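Local coordinates for protein pectinesterase A (Erwinia chrysanthemi, PDB 2NTP) that hydrolyses the methyl esters of polygalacturonate in pectin, releasing methanol, as the first step in the maceration and soft rot of plant tissue, at residues A26-G31 with I50-L55. Sequence-based numbering, arbitrary orientation.
Sequences ASAPAG and ITRNNL
Gly31 and Arg52 have the nearest CA atoms of the two loops, 7.3 Å apart; no backbone-to-backbone hydrogen bond joins the segments, and the Arg52 side chain and water make the links. That chain leaves with CG anti to the backbone N (chi1 -166°) and runs extended as far as NE, which carries the guanidinium to the carbonyl of Pro29. The grip is side-on, NE and NH2 both donating to the one oxygen, Pro29 O. From NE of Arg52 the bond to Pro29 O is 2.9 Å at 158°, nearly in line with the carbonyl. NH2 of Arg52 reaches Pro29 O at 3.1 Å along a more bent path of 140°. Pro29 O lies in the guanidinium plane. In this right-handed parallel beta-helix of the pectinesterase family, the contact ties the loop between helix 21-26 and strand 35-39 to the turn between strands 48-50 and 55-59, at the surface near the N-terminal end. Gly31 O covers one guanidinium face, 3.4 Å above its centre, and Ala28 CB approaches Arg52 NE obliquely at 3.7 Å. NH1 of Arg52 makes a hydrogen bond to Thr33 O, a third protein hydrogen bond that should limit the group's rotation. One water bridges Gly31 O to Asn53 N.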
ATOM      1  N   ALA A  26     -12.561   7.014 -19.071  1.00 19.04           N
ATOM      2  CA  ALA A  26     -13.694   7.914 -19.259  1.00 19.98           C
ATOM      3  C   ALA A  26     -14.628   7.451 -20.379  1.00 20.28           C
ATOM      4  O   ALA A  26     -15.842   7.648 -20.292  1.00 20.95           O
ATOM      5  CB  ALA A  26     -13.196   9.326 -19.518  1.00 19.91           C
ATOM      6  N   SER A  27     -14.054   6.824 -21.408  1.00 20.95           N
ATOM      7  CA  SER A  27     -14.801   6.320 -22.570  1.00 21.35           C
ATOM      8  C   SER A  27     -15.842   5.247 -22.230  1.00 21.66           C
ATOM      9  O   SER A  27     -16.766   5.011 -23.014  1.00 22.02           O
ATOM     10  CB  SER A  27     -13.832   5.776 -23.624  1.00 21.47           C
ATOM     11  OG  SER A  27     -13.474   4.431 -23.350  1.00 22.00           O
ATOM     12  N   ALA A  28     -15.684   4.604 -21.071  1.00 21.84           N
ATOM     13  CA  ALA A  28     -16.560   3.503 -20.656  1.00 21.84           C
ATOM     14  C   ALA A  28     -18.003   3.960 -20.473  1.00 21.93           C
ATOM     15  O   ALA A  28     -18.241   5.006 -19.858  1.00 21.88           O
ATOM     16  CB  ALA A  28     -16.044   2.876 -19.368  1.00 21.82           C
ATOM     17  N   PRO A  29     -18.973   3.176 -20.992  1.00 22.00           N
ATOM     18  CA  PRO A  29     -20.373   3.542 -20.794  1.00 21.98           C
ATOM     19  C   PRO A  29     -20.724   3.560 -19.308  1.00 21.83           C
ATOM     20  O   PRO A  29     -20.175   2.769 -18.530  1.00 21.69           O
ATOM     21  CB  PRO A  29     -21.141   2.429 -21.517  1.00 22.06           C
ATOM     22  CG  PRO A  29     -20.185   1.285 -21.613  1.00 22.33           C
ATOM     23  CD  PRO A  29     -18.834   1.923 -21.760  1.00 21.97           C
ATOM     24  N   ALA A  30     -21.614   4.471 -18.918  1.00 21.47           N
ATOM     25  CA  ALA A  30     -22.095   4.541 -17.540  1.00 21.20           C
ATOM     26  C   ALA A  30     -22.764   3.224 -17.146  1.00 20.97           C
ATOM     27  O   ALA A  30     -23.503   2.640 -17.935  1.00 21.21           O
ATOM     28  CB  ALA A  30     -23.065   5.698 -17.374  1.00 21.34           C
ATOM     29  N   GLY A  31     -22.491   2.760 -15.930  1.00 20.57           N
ATOM     30  CA  GLY A  31     -23.059   1.503 -15.444  1.00 19.92           C
ATOM     31  C   GLY A  31     -22.039   0.579 -14.804  1.00 19.55           C
ATOM     32  O   GLY A  31     -20.998   1.028 -14.309  1.00 19.41           O
ATOM     33  N   ILE A  50     -10.700   6.125  -9.857  1.00 12.02           N
ATOM     34  CA  ILE A  50     -11.626   5.141 -10.411  1.00 12.29           C
ATOM     35  C   ILE A  50     -12.936   5.169  -9.640  1.00 12.42           C
ATOM     36  O   ILE A  50     -12.968   4.849  -8.454  1.00 12.29           O
ATOM     37  CB  ILE A  50     -11.023   3.706 -10.365  1.00 12.45           C
ATOM     38  CG1 ILE A  50      -9.668   3.637 -11.091  1.00 13.37           C
ATOM     39  CG2 ILE A  50     -12.031   2.673 -10.877  1.00 12.08           C
ATOM     40  CD1 ILE A  50      -9.623   4.277 -12.459  1.00 15.21           C
ATOM     41  N   THR A  51     -14.016   5.549 -10.319  1.00 12.85           N
ATOM     42  CA  THR A  51     -15.328   5.653  -9.682  1.00 13.54           C
ATOM     43  C   THR A  51     -16.352   4.740 -10.342  1.00 13.84           C
ATOM     44  O   THR A  51     -17.488   4.642  -9.877  1.00 14.81           O
ATOM     45  CB  THR A  51     -15.868   7.103  -9.702  1.00 13.45           C
ATOM     46  OG1 THR A  51     -15.938   7.567 -11.056  1.00 14.26           O
ATOM     47  CG2 THR A  51     -14.965   8.023  -8.881  1.00 13.81           C
ATOM     48  N   ARG A  52     -15.948   4.089 -11.426  1.00 13.87           N
ATOM     49  CA  ARG A  52     -16.816   3.155 -12.126  1.00 13.86           C
ATOM     50  C   ARG A  52     -16.588   1.734 -11.631  1.00 13.47           C
ATOM     51  O   ARG A  52     -15.458   1.238 -11.616  1.00 13.56           O
ATOM     52  CB  ARG A  52     -16.593   3.217 -13.632  1.00 14.09           C
ATOM     53  CG  ARG A  52     -17.700   2.532 -14.426  1.00 14.96           C
ATOM     54  CD  ARG A  52     -17.266   2.285 -15.846  1.00 16.26           C
ATOM     55  NE  ARG A  52     -18.321   1.673 -16.652  1.00 16.29           N
ATOM     56  CZ  ARG A  52     -18.596   0.371 -16.676  1.00 17.26           C
ATOM     57  NH1 ARG A  52     -17.912  -0.483 -15.919  1.00 16.15           N
ATOM     58  NH2 ARG A  52     -19.566  -0.083 -17.458  1.00 18.06           N
ATOM     59  N   ASN A  53     -17.683   1.090 -11.236  1.00 13.15           N
ATOM     60  CA  ASN A  53     -17.660  -0.307 -10.814  1.00 12.49           C
ATOM     61  C   ASN A  53     -17.304  -1.240 -11.966  1.00 12.03           C
ATOM     62  O   ASN A  53     -17.629  -0.957 -13.122  1.00 11.76           O
ATOM     63  CB  ASN A  53     -19.020  -0.711 -10.237  1.00 12.84           C
ATOM     64  CG  ASN A  53     -19.348  -0.001  -8.929  1.00 12.94           C
ATOM     65  OD1 ASN A  53     -18.460   0.391  -8.167  1.00 13.53           O
ATOM     66  ND2 ASN A  53     -20.638   0.154  -8.655  1.00 14.89           N
ATOM     67  N   ASN A  54     -16.640  -2.353 -11.640  1.00 11.36           N
ATOM     68  CA  ASN A  54     -16.354  -3.415 -12.610  1.00 11.08           C
ATOM     69  C   ASN A  54     -15.413  -2.963 -13.735  1.00 10.90           C
ATOM     70  O   ASN A  54     -15.556  -3.375 -14.892  1.00 10.87           O
ATOM     71  CB  ASN A  54     -17.677  -3.968 -13.175  1.00 11.21           C
ATOM     72  CG  ASN A  54     -17.624  -5.456 -13.496  1.00 11.38           C
ATOM     73  OD1 ASN A  54     -16.582  -6.109 -13.399  1.00 11.25           O
ATOM     74  ND2 ASN A  54     -18.771  -6.000 -13.888  1.00 11.21           N
ATOM     75  N   LEU A  55     -14.463  -2.095 -13.385  1.00 10.57           N
ATOM     76  CA  LEU A  55     -13.431  -1.642 -14.319  1.00 10.84           C
ATOM     77  C   LEU A  55     -12.162  -2.448 -14.106  1.00 10.58           C
ATOM     78  O   LEU A  55     -11.800  -2.744 -12.960  1.00 10.24           O
ATOM     79  CB  LEU A  55     -13.140  -0.148 -14.145  1.00 11.32           C
ATOM     80  CG  LEU A  55     -11.977   0.395 -14.989  1.00 12.55           C
ATOM     81  CD1 LEU A  55     -12.353   0.470 -16.471  1.00 14.50           C
ATOM     82  CD2 LEU A  55     -11.504   1.734 -14.474  1.00 14.14           C
TER
HETATM   83  O   HOH W   1     -21.959   0.311 -18.893  1.00 40.61           O
HETATM   84  O   HOH W   2     -20.424   2.089 -11.785  1.00 20.63           O